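Long-range contacts in xyloglucan-specific endo-beta-1,4-glucanase BoGH9A (Bacteroides ovatus, PDB 6DHT), which hydrolyses internal beta-1,4-glucosidic linkages in the backbone of xyloglucans, releasing xyloglucan oligosaccharides: residues Leu112-Met122 with Asp213-Asn221; Met445-Leu456 with Ala556-Leu567. One frame throughout, in Å; residues are numbered along the deposited sequence. Where two conformers were deposited one is given.

Contact 1. Residues Leu112-Met122 with Asp213-Asn221; sequences LKSFYYQRTAM and DLLDEMQFN. With CA (calcium ion), chain D; EDO (1,2-ethanediol), chain G.
L112 comes over L214 and R119 over F220 where the helical run 112-117 lies beside helix 213-221, their N-to-C directions 34° apart and their axes 10.0 Å from each other at the closest; beyond Y117 the chain leaves the helix and runs on as loop. Where the two segments begin, CD2 of L112 rests 4.0 Å from CB of L214, and its CD1 reaches the methyl of M218. The middle belongs to E217. R119 grips its carboxylate side-on: NE meets OE2 on the syn side at 2.9 Å, nearly straight, while NH2 of R119 approaches OE1 of E217 from above the carboxylate plane, 2.8 Å away. A water joins OE1 to the carbonyl of L112. R119 leaves its backbone with CG anti to the carbonyl carbon (chi1 -74°) and stays extended to NE, which lays CD over the centre of the F220 ring, 3.5 Å from its centroid, with the guanidinium stacked off-centre on the same ring, planes 13° apart. The other guanidinium face carries Y116, and NH1 forms a salt bridge with E206. SD of M122 adds an oblique Met-aromatic contact to F220. D213 and D216 turn their carboxylates to a calcium ion, completed by E206, N209, T211 and water: a buried pair of helices of the GH9 catalytic domain, the second bearing two calcium ligands in its first turn.

Contact 2. Residues Met445-Leu456 with Ala556-Leu567; sequences MNQGVSLMYAYL and ALVALASSLDAL
M445 sets CG anti to its carbonyl carbon (chi1 -74°) and then bends twice, which brings SD and CE against CD2 of L560, CE at 3.7 Å. L560 answers with CG anti to the backbone N (chi1 -168°), sending CD1 onto the backbone of G448, where it lies 3.5 Å from the carbonyl carbon. A CB at G448 would run into CD2 of this leucine, so the glycine lets the side chain settle directly on the main chain. Next along, CG2 of V449 touches CB of A559 at 3.8 Å. The methyl of A556 meets CB of M445 and OD1 of N446; that OD1 is buried without a polar partner, though ND2 has a weak hydrogen bond to the carbonyl of P373. The helices run in the same general direction, 39° apart, with axes approaching to 8.9 Å, as neighbouring helices of the (alpha/alpha)6 barrel that makes up the GH9 catalytic domain. Helix 176-192 touches N446, Y453 and L456, while helix 105-117 packs on L557 and V558. Farther down, M452 folds its chain so that CG and CE both come to S563, CE standing 3.7 Å from CB of the serine, and CG also meets CD1 of L567 at 3.8 Å. Cutting M452 back to an alanine is likely to leave a gap beside S563 and to take from CD1 of L567 the CG it rests on, setting that leucine freer to turn. CD2 of L567 finally reaches CD2 of L456 at 4.0 Å and the ring edge of Y455.

In the fold
From the N terminus, the chain first runs through the beta-strands between residues 18 and 99, the Ig-like part, then helix 105-117 and the loop after it. Contact 1 closes when helix 213-226 returns to residues 112-122 across 90 intervening residues, which include helix 176-192. Contact 2 opens later, on helix 439-458, and closes across 99 residues when the last helix, 551-567, packs against it. The two loops lie in series, neither nested nor crossed, with centres about 21 Å apart. They nevertheless meet: CG2 of V558 packs 3.5 Å from N of L112 and also touches the F115 ring, tying helix 551-567 to helix 105-117.

Contact 1. Residues Leu112-Met122 with Asp213-Asn221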
loop_
_atom_site.group_PDB
_atom_site.type_symbol
_atom_site.label_atom_id
_atom_site.label_comp_id
_atom_site.label_asym_id
_atom_site.label_seq_id
_atom_site.Cartn_x
_atom_site.Cartn_y
_atom_site.Cartn_z
ATOM N N LEU A 112 -6.486 -2.796 -6.037
ATOM C CA LEU A 112 -6.071 -4.181 -6.124
ATOM C C LEU A 112 -5.778 -4.596 -7.559
ATOM O O LEU A 112 -4.790 -5.317 -7.809
ATOM C CB LEU A 112 -7.165 -5.059 -5.510
ATOM C CG LEU A 112 -6.871 -6.552 -5.483
ATOM C CD1 LEU A 112 -5.573 -6.893 -4.765
ATOM C CD2 LEU A 112 -8.033 -7.268 -4.819
ATOM N N LYS A 113 -6.591 -4.139 -8.492
ATOM C CA LYS A 113 -6.428 -4.494 -9.892
ATOM C C LYS A 113 -5.127 -3.919 -10.467
ATOM O O LYS A 113 -4.610 -4.433 -11.465
ATOM C CB LYS A 113 -7.649 -4.010 -10.673
ATOM C CG LYS A 113 -7.741 -4.389 -12.127
ATOM C CD LYS A 113 -7.722 -5.880 -12.384
ATOM C CE LYS A 113 -8.028 -6.168 -13.864
ATOM N NZ LYS A 113 -9.427 -5.862 -14.270
ATOM N N SER A 114 -4.585 -2.867 -9.852
ATOM C CA SER A 114 -3.310 -2.315 -10.301
ATOM C C SER A 114 -2.215 -3.377 -10.309
ATOM O O SER A 114 -1.318 -3.348 -11.174
ATOM C CB SER A 114 -2.885 -1.149 -9.405
ATOM O OG SER A 114 -2.412 -1.578 -8.131
ATOM N N PHE A 115 -2.267 -4.308 -9.358
ATOM C CA PHE A 115 -1.276 -5.363 -9.260
ATOM C C PHE A 115 -1.322 -6.284 -10.486
ATOM O O PHE A 115 -0.273 -6.734 -10.979
ATOM C CB PHE A 115 -1.469 -6.163 -7.973
ATOM C CG PHE A 115 -1.088 -5.393 -6.739
ATOM C CD1 PHE A 115 -1.989 -4.539 -6.120
ATOM C CD2 PHE A 115 0.199 -5.513 -6.208
ATOM C CE1 PHE A 115 -1.600 -3.793 -5.002
ATOM C CE2 PHE A 115 0.570 -4.784 -5.094
ATOM C CZ PHE A 115 -0.329 -3.916 -4.507
ATOM N N TYR A 116 -2.531 -6.553 -10.979
ATOM C CA TYR A 116 -2.698 -7.322 -12.203
ATOM C C TYR A 116 -1.951 -6.661 -13.374
ATOM O O TYR A 116 -1.218 -7.318 -14.106
ATOM C CB TYR A 116 -4.184 -7.551 -12.514
ATOM C CG TYR A 116 -4.409 -7.988 -13.947
ATOM C CD1 TYR A 116 -4.225 -9.309 -14.338
ATOM C CD2 TYR A 116 -4.799 -7.069 -14.908
ATOM C CE1 TYR A 116 -4.411 -9.690 -15.657
ATOM C CE2 TYR A 116 -4.995 -7.450 -16.222
ATOM C CZ TYR A 116 -4.807 -8.765 -16.585
ATOM O OH TYR A 116 -4.991 -9.166 -17.896
ATOM N N TYR A 117 -2.090 -5.339 -13.514
ATOM C CA TYR A 117 -1.385 -4.631 -14.564
ATOM C C TYR A 117 0.146 -4.713 -14.398
ATOM O O TYR A 117 0.890 -4.651 -15.384
ATOM C CB TYR A 117 -1.836 -3.178 -14.625
ATOM C CG TYR A 117 -3.237 -3.011 -15.151
ATOM C CD1 TYR A 117 -3.516 -3.186 -16.507
ATOM C CD2 TYR A 117 -4.280 -2.640 -14.312
ATOM C CE1 TYR A 117 -4.782 -3.002 -17.002
ATOM C CE2 TYR A 117 -5.550 -2.479 -14.799
ATOM C CZ TYR A 117 -5.790 -2.658 -16.155
ATOM O OH TYR A 117 -7.080 -2.466 -16.620
ATOM N N GLN A 118 0.629 -4.852 -13.169
ATOM C CA GLN A 118 2.061 -4.973 -12.917
ATOM C C GLN A 118 2.644 -6.379 -13.171
ATOM O O GLN A 118 3.853 -6.613 -12.983
ATOM C CB GLN A 118 2.394 -4.576 -11.479
ATOM C CG GLN A 118 2.122 -3.124 -11.097
ATOM C CD GLN A 118 3.067 -2.142 -11.753
ATOM O OE1 GLN A 118 2.714 -1.493 -12.738
ATOM N NE2 GLN A 118 4.252 -1.986 -11.178
ATOM N N ARG A 119 1.802 -7.338 -13.547
ATOM C CA ARG A 119 2.272 -8.717 -13.645
ATOM C C ARG A 119 3.230 -8.899 -14.799
ATOM O O ARG A 119 3.016 -8.370 -15.885
ATOM C CB ARG A 119 1.110 -9.671 -13.896
ATOM C CG ARG A 119 0.219 -9.931 -12.678
ATOM C CD ARG A 119 -0.746 -11.036 -12.994
ATOM N NE ARG A 119 -1.801 -11.161 -11.986
ATOM C CZ ARG A 119 -2.786 -12.047 -12.068
ATOM N NH1 ARG A 119 -2.814 -12.889 -13.096
ATOM N NH2 ARG A 119 -3.727 -12.100 -11.126
ATOM N N THR A 120 4.262 -9.694 -14.532
ATOM C CA THR A 120 5.253 -10.105 -15.532
ATOM C C THR A 120 4.935 -11.508 -16.029
ATOM O O THR A 120 4.146 -12.231 -15.431
ATOM C CB THR A 120 6.658 -10.145 -14.926
ATOM O OG1 THR A 120 6.788 -11.229 -13.994
ATOM C CG2 THR A 120 6.983 -8.805 -14.266
ATOM N N ALA A 121 5.585 -11.893 -17.124
ATOM C CA ALA A 121 5.559 -13.266 -17.621
ATOM C C ALA A 121 4.184 -13.739 -18.034
ATOM O O ALA A 121 3.908 -14.938 -18.010
ATOM C CB ALA A 121 6.155 -14.230 -16.587
ATOM N N MET A 122 3.304 -12.821 -18.411
ATOM C CA MET A 122 2.032 -13.244 -18.977
ATOM C C MET A 122 1.366 -12.164 -19.800
ATOM O O MET A 122 1.575 -10.967 -19.575
ATOM C CB MET A 122 1.085 -13.736 -17.892
ATOM C CG MET A 122 0.380 -12.658 -17.110
ATOM S SD MET A 122 -0.700 -13.500 -15.965
ATOM C CE MET A 122 -2.230 -13.543 -16.877
ATOM N N ASP A 213 -10.169 -13.296 -4.879
ATOM C CA ASP A 213 -9.342 -12.654 -5.898
ATOM C C ASP A 213 -8.114 -11.955 -5.308
ATOM O O ASP A 213 -7.065 -11.973 -5.942
ATOM C CB ASP A 213 -10.146 -11.671 -6.748
ATOM C CG ASP A 213 -11.031 -12.338 -7.785
ATOM O OD1 ASP A 213 -11.086 -13.589 -7.830
ATOM O OD2 ASP A 213 -11.699 -11.604 -8.536
ATOM N N LEU A 214 -8.228 -11.349 -4.123
ATOM C CA LEU A 214 -7.046 -10.781 -3.473
ATOM C C LEU A 214 -5.974 -11.845 -3.302
ATOM O O LEU A 214 -4.796 -11.577 -3.574
ATOM C CB LEU A 214 -7.367 -10.109 -2.143
ATOM C CG LEU A 214 -6.176 -9.466 -1.424
ATOM C CD1 LEU A 214 -6.686 -8.249 -0.646
ATOM C CD2 LEU A 214 -5.446 -10.401 -0.520
ATOM N N LEU A 215 -6.354 -13.052 -2.868
ATOM C CA LEU A 215 -5.373 -14.109 -2.679
ATOM C C LEU A 215 -4.835 -14.619 -4.010
ATOM O O LEU A 215 -3.650 -14.914 -4.100
ATOM C CB LEU A 215 -5.973 -15.270 -1.904
ATOM C CG LEU A 215 -6.324 -14.990 -0.447
ATOM C CD1 LEU A 215 -6.793 -16.288 0.247
ATOM C CD2 LEU A 215 -5.180 -14.345 0.336
ATOM N N ASP A 216 -5.671 -14.701 -5.044
ATOM C CA ASP A 216 -5.137 -15.028 -6.377
ATOM C C ASP A 216 -4.024 -14.074 -6.771
ATOM O O ASP A 216 -2.960 -14.473 -7.287
ATOM C CB ASP A 216 -6.194 -14.992 -7.462
ATOM C CG ASP A 216 -7.252 -16.076 -7.305
ATOM O OD1 ASP A 216 -6.902 -17.273 -7.154
ATOM O OD2 ASP A 216 -8.432 -15.700 -7.355
ATOM N N GLU A 217 -4.273 -12.789 -6.563
ATOM C CA GLU A 217 -3.284 -11.801 -6.946
ATOM C C GLU A 217 -1.994 -11.954 -6.141
ATOM O O GLU A 217 -0.900 -11.956 -6.717
ATOM C CB GLU A 217 -3.830 -10.374 -6.823
ATOM C CG GLU A 217 -2.926 -9.328 -7.502
ATOM C CD GLU A 217 -2.779 -9.591 -8.998
ATOM O OE1 GLU A 217 -3.823 -9.716 -9.683
ATOM O OE2 GLU A 217 -1.622 -9.728 -9.480
ATOM N N MET A 218 -2.119 -12.109 -4.824
ATOM C CA MET A 218 -0.948 -12.299 -4.013
ATOM C C MET A 218 -0.176 -13.501 -4.504
ATOM O O MET A 218 1.046 -13.461 -4.558
ATOM C CB MET A 218 -1.286 -12.469 -2.524
ATOM C CG MET A 218 -2.149 -11.372 -1.888
ATOM S SD MET A 218 -1.467 -9.707 -1.958
ATOM C CE MET A 218 -2.342 -9.049 -3.368
ATOM N N GLN A 219 -0.887 -14.584 -4.823
ATOM C CA GLN A 219 -0.199 -15.820 -5.193
ATOM C C GLN A 219 0.640 -15.643 -6.440
ATOM O O GLN A 219 1.680 -16.297 -6.586
ATOM C CB GLN A 219 -1.208 -16.953 -5.389
ATOM C CG GLN A 219 -0.770 -18.286 -4.755
ATOM C CD GLN A 219 0.349 -19.024 -5.503
ATOM O OE1 GLN A 219 0.339 -19.150 -6.735
ATOM N NE2 GLN A 219 1.324 -19.508 -4.747
ATOM N N PHE A 220 0.219 -14.745 -7.326
ATOM C CA PHE A 220 0.985 -14.520 -8.546
ATOM C C PHE A 220 2.404 -14.089 -8.208
ATOM O O PHE A 220 3.364 -14.444 -8.906
ATOM C CB PHE A 220 0.351 -13.483 -9.452
ATOM C CG PHE A 220 0.931 -13.511 -10.826
ATOM C CD1 PHE A 220 0.459 -14.416 -11.762
ATOM C CD2 PHE A 220 2.002 -12.704 -11.158
ATOM C CE1 PHE A 220 1.015 -14.469 -13.040
ATOM C CE2 PHE A 220 2.562 -12.761 -12.444
ATOM C CZ PHE A 220 2.070 -13.665 -13.368
ATOM N N ASN A 221 2.549 -13.294 -7.150
ATOM C CA ASN A 221 3.856 -12.886 -6.685
ATOM C C ASN A 221 4.469 -13.914 -5.718
ATOM O O ASN A 221 5.659 -14.147 -5.777
ATOM C CB ASN A 221 3.835 -11.487 -6.063
ATOM C CG ASN A 221 5.229 -10.893 -5.942
ATOM O OD1 ASN A 221 5.761 -10.385 -6.924
ATOM N ND2 ASN A 221 5.840 -10.969 -4.765
HETATM CA CA CA D . -10.704 -15.901 -7.608
HETATM C C1 EDO G . -12.149 -3.765 -12.366
HETATM O O1 EDO G . -11.342 -3.556 -13.539
HETATM C C2 EDO G . -11.372 -3.328 -11.126
HETATM O O2 EDO G . -11.078 -1.916 -11.166
HETATM O O HOH W 1 -5.494 -7.604 -9.338
HETATM O O HOH W 2 -13.045 -16.212 -7.696
#

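Contact 2. Residues Met445-Leu456 with Ala556-Leu567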
loop_
_atom_site.group_PDB
_atom_site.type_symbol
_atom_site.label_atom_id
_atom_site.label_comp_id
_atom_site.label_asym_id
_atom_site.label_seq_id
_atom_site.Cartn_x
_atom_site.Cartn_y
_atom_site.Cartn_z
ATOM N N MET A 445 -1.816 7.198 4.205
ATOM C CA MET A 445 -2.569 5.946 4.188
ATOM C C MET A 445 -2.240 5.081 5.405
ATOM O O MET A 445 -3.141 4.553 6.048
ATOM C CB MET A 445 -2.292 5.117 2.929
ATOM C CG MET A 445 -2.909 5.603 1.658
ATOM S SD MET A 445 -4.676 5.593 1.600
ATOM C CE MET A 445 -5.038 7.275 2.133
ATOM N N ASN A 446 -0.959 4.915 5.718
ATOM C CA ASN A 446 -0.623 3.949 6.773
ATOM C C ASN A 446 -0.951 4.487 8.162
ATOM O O ASN A 446 -1.203 3.715 9.091
ATOM C CB ASN A 446 0.812 3.437 6.628
ATOM C CG ASN A 446 0.932 2.488 5.491
ATOM O OD1 ASN A 446 -0.075 1.998 4.983
ATOM N ND2 ASN A 446 2.145 2.273 5.022
ATOM N N GLN A 447 -0.996 5.797 8.311
ATOM C CA GLN A 447 -1.581 6.385 9.524
ATOM C C GLN A 447 -3.069 6.038 9.608
ATOM O O GLN A 447 -3.568 5.617 10.659
ATOM C CB GLN A 447 -1.391 7.902 9.494
ATOM C CG GLN A 447 -1.826 8.661 10.690
ATOM C CD GLN A 447 -1.518 10.122 10.492
ATOM O OE1 GLN A 447 -2.340 10.868 9.972
ATOM N NE2 GLN A 447 -0.299 10.514 10.806
ATOM N N GLY A 448 -3.770 6.176 8.485
ATOM C CA GLY A 448 -5.151 5.738 8.378
ATOM C C GLY A 448 -5.363 4.280 8.734
ATOM O O GLY A 448 -6.286 3.953 9.467
ATOM N N VAL A 449 -4.525 3.401 8.195
ATOM C CA VAL A 449 -4.607 1.967 8.493
ATOM C C VAL A 449 -4.453 1.755 10.006
ATOM O O VAL A 449 -5.190 0.964 10.611
ATOM C CB VAL A 449 -3.534 1.176 7.719
ATOM C CG1 VAL A 449 -3.495 -0.286 8.169
ATOM C CG2 VAL A 449 -3.785 1.217 6.231
ATOM N N SER A 450 -3.474 2.422 10.604
ATOM C CA SER A 450 -3.218 2.339 12.047
ATOM C C SER A 450 -4.445 2.781 12.851
ATOM O O SER A 450 -4.849 2.129 13.842
ATOM C CB SER A 450 -1.984 3.138 12.421
ATOM O OG SER A 450 -0.862 2.723 11.691
ATOM N N LEU A 451 -5.075 3.880 12.432
ATOM C CA LEU A 451 -6.295 4.360 13.100
ATOM C C LEU A 451 -7.440 3.390 12.951
ATOM O O LEU A 451 -8.236 3.203 13.881
ATOM C CB LEU A 451 -6.670 5.740 12.522
ATOM C CG LEU A 451 -5.717 6.854 12.936
ATOM C CD1 LEU A 451 -5.934 8.093 12.087
ATOM C CD2 LEU A 451 -5.892 7.188 14.431
ATOM N N MET A 452 -7.569 2.768 11.792
ATOM C CA MET A 452 -8.588 1.765 11.580
ATOM C C MET A 452 -8.372 0.581 12.552
ATOM O O MET A 452 -9.316 0.074 13.172
ATOM C CB MET A 452 -8.555 1.356 10.091
ATOM C CG MET A 452 -9.582 0.343 9.647
ATOM S SD MET A 452 -9.208 -1.365 10.102
ATOM C CE MET A 452 -7.700 -1.625 9.141
ATOM N N TYR A 453 -7.126 0.136 12.705
ATOM C CA TYR A 453 -6.852 -0.904 13.693
ATOM C C TYR A 453 -7.184 -0.431 15.103
ATOM O O TYR A 453 -7.714 -1.195 15.907
ATOM C CB TYR A 453 -5.385 -1.333 13.669
ATOM C CG TYR A 453 -5.080 -2.462 12.699
ATOM C CD1 TYR A 453 -5.255 -3.787 13.067
ATOM C CD2 TYR A 453 -4.662 -2.194 11.410
ATOM C CE1 TYR A 453 -4.992 -4.821 12.172
ATOM C CE2 TYR A 453 -4.393 -3.211 10.507
ATOM C CZ TYR A 453 -4.572 -4.517 10.898
ATOM O OH TYR A 453 -4.313 -5.556 10.020
ATOM N N ALA A 454 -6.875 0.807 15.447
ATOM C CA ALA A 454 -7.244 1.307 16.781
ATOM C C ALA A 454 -8.765 1.278 17.018
ATOM O O ALA A 454 -9.225 0.922 18.131
ATOM C CB ALA A 454 -6.706 2.708 16.989
ATOM N N TYR A 455 -9.559 1.597 15.998
ATOM C CA TYR A 455 -11.007 1.448 16.054
ATOM C C TYR A 455 -11.370 -0.024 16.323
ATOM O O TYR A 455 -12.161 -0.333 17.232
ATOM C CB TYR A 455 -11.677 1.920 14.757
ATOM C CG TYR A 455 -13.121 1.536 14.668
ATOM C CD1 TYR A 455 -14.083 2.183 15.441
ATOM C CD2 TYR A 455 -13.532 0.503 13.843
ATOM C CE1 TYR A 455 -15.398 1.809 15.371
ATOM C CE2 TYR A 455 -14.848 0.121 13.774
ATOM C CZ TYR A 455 -15.786 0.787 14.534
ATOM O OH TYR A 455 -17.124 0.418 14.489
ATOM N N LEU A 456 -10.782 -0.944 15.564
ATOM C CA LEU A 456 -11.117 -2.350 15.716
ATOM C C LEU A 456 -10.812 -2.862 17.124
ATOM O O LEU A 456 -11.531 -3.723 17.639
ATOM C CB LEU A 456 -10.382 -3.202 14.668
ATOM C CG LEU A 456 -10.838 -3.018 13.215
ATOM C CD1 LEU A 456 -10.057 -4.007 12.357
ATOM C CD2 LEU A 456 -12.307 -3.218 13.029
ATOM N N ALA A 556 -0.750 -0.022 0.559
ATOM C CA ALA A 556 -1.344 0.867 1.558
ATOM C C ALA A 556 -2.732 1.313 1.140
ATOM O O ALA A 556 -3.665 1.360 1.937
ATOM C CB ALA A 556 -0.452 2.073 1.794
ATOM N N LEU A 557 -2.864 1.694 -0.125
ATOM C CA LEU A 557 -4.182 2.085 -0.641
ATOM C C LEU A 557 -5.185 0.950 -0.590
ATOM O O LEU A 557 -6.321 1.151 -0.172
ATOM C CB LEU A 557 -4.027 2.581 -2.076
ATOM C CG LEU A 557 -5.294 3.036 -2.785
ATOM C CD1 LEU A 557 -5.939 4.223 -2.051
ATOM C CD2 LEU A 557 -5.010 3.374 -4.236
ATOM N N VAL A 558 -4.796 -0.249 -1.004
ATOM C CA VAL A 558 -5.701 -1.402 -0.883
ATOM C C VAL A 558 -6.094 -1.617 0.574
ATOM O O VAL A 558 -7.269 -1.846 0.890
ATOM C CB VAL A 558 -5.009 -2.678 -1.399
ATOM C CG1 VAL A 558 -5.761 -3.939 -0.962
ATOM C CG2 VAL A 558 -4.866 -2.679 -2.911
ATOM N N ALA A 559 -5.110 -1.521 1.465
ATOM C CA ALA A 559 -5.372 -1.713 2.901
ATOM C C ALA A 559 -6.409 -0.730 3.428
ATOM O O ALA A 559 -7.388 -1.155 4.065
ATOM C CB ALA A 559 -4.094 -1.608 3.714
ATOM N N LEU A 560 -6.222 0.554 3.170
ATOM C CA LEU A 560 -7.124 1.556 3.765
ATOM C C LEU A 560 -8.454 1.599 3.022
ATOM O O LEU A 560 -9.510 1.620 3.644
ATOM C CB LEU A 560 -6.498 2.964 3.838
ATOM C CG LEU A 560 -7.331 3.903 4.715
ATOM C CD1 LEU A 560 -7.564 3.378 6.157
ATOM C CD2 LEU A 560 -6.680 5.266 4.729
ATOM N N ALA A 561 -8.432 1.623 1.697
ATOM C CA ALA A 561 -9.694 1.724 0.963
ATOM C C ALA A 561 -10.610 0.521 1.223
ATOM O O ALA A 561 -11.826 0.679 1.348
ATOM C CB ALA A 561 -9.443 1.861 -0.497
ATOM N N SER A 562 -10.032 -0.685 1.256
ATOM C CA SER A 562 -10.835 -1.888 1.444
ATOM C C SER A 562 -11.425 -1.900 2.822
ATOM O O SER A 562 -12.609 -2.209 2.977
ATOM C CB SER A 562 -10.007 -3.132 1.277
ATOM O OG SER A 562 -9.386 -3.168 -0.012
ATOM N N SER A 563 -10.623 -1.607 3.839
ATOM C CA SER A 563 -11.135 -1.624 5.207
ATOM C C SER A 563 -12.173 -0.530 5.465
ATOM O O SER A 563 -13.179 -0.787 6.121
ATOM C CB SER A 563 -10.000 -1.571 6.230
ATOM O OG SER A 563 -9.263 -0.374 6.177
ATOM N N LEU A 564 -11.968 0.672 4.933
ATOM C CA LEU A 564 -12.957 1.738 5.102
ATOM C C LEU A 564 -14.257 1.398 4.391
ATOM O O LEU A 564 -15.356 1.701 4.904
ATOM C CB LEU A 564 -12.413 3.079 4.604
ATOM C CG LEU A 564 -11.290 3.711 5.413
ATOM C CD1 LEU A 564 -10.881 5.029 4.817
ATOM C CD2 LEU A 564 -11.626 3.862 6.906
ATOM N N ASP A 565 -14.183 0.804 3.212
ATOM C CA ASP A 565 -15.394 0.355 2.517
ATOM C C ASP A 565 -16.090 -0.788 3.278
ATOM O O ASP A 565 -17.309 -0.747 3.505
ATOM C CB ASP A 565 -15.082 -0.056 1.084
ATOM C CG ASP A 565 -16.312 -0.254 0.254
ATOM O OD1 ASP A 565 -17.211 0.644 0.260
ATOM O OD2 ASP A 565 -16.395 -1.260 -0.457
ATOM N N ALA A 566 -15.339 -1.793 3.707
ATOM C CA ALA A 566 -15.921 -2.909 4.458
ATOM C C ALA A 566 -16.607 -2.419 5.717
ATOM O O ALA A 566 -17.688 -2.926 6.058
ATOM C CB ALA A 566 -14.878 -3.889 4.805
ATOM N N LEU A 567 -15.997 -1.475 6.424
ATOM C CA LEU A 567 -16.540 -1.003 7.708
ATOM C C LEU A 567 -17.749 -0.076 7.580
ATOM O O LEU A 567 -18.468 0.154 8.559
ATOM C CB LEU A 567 -15.442 -0.347 8.553
ATOM C CG LEU A 567 -14.420 -1.337 9.145
ATOM C CD1 LEU A 567 -13.253 -0.581 9.687
ATOM C CD2 LEU A 567 -15.051 -2.206 10.262
#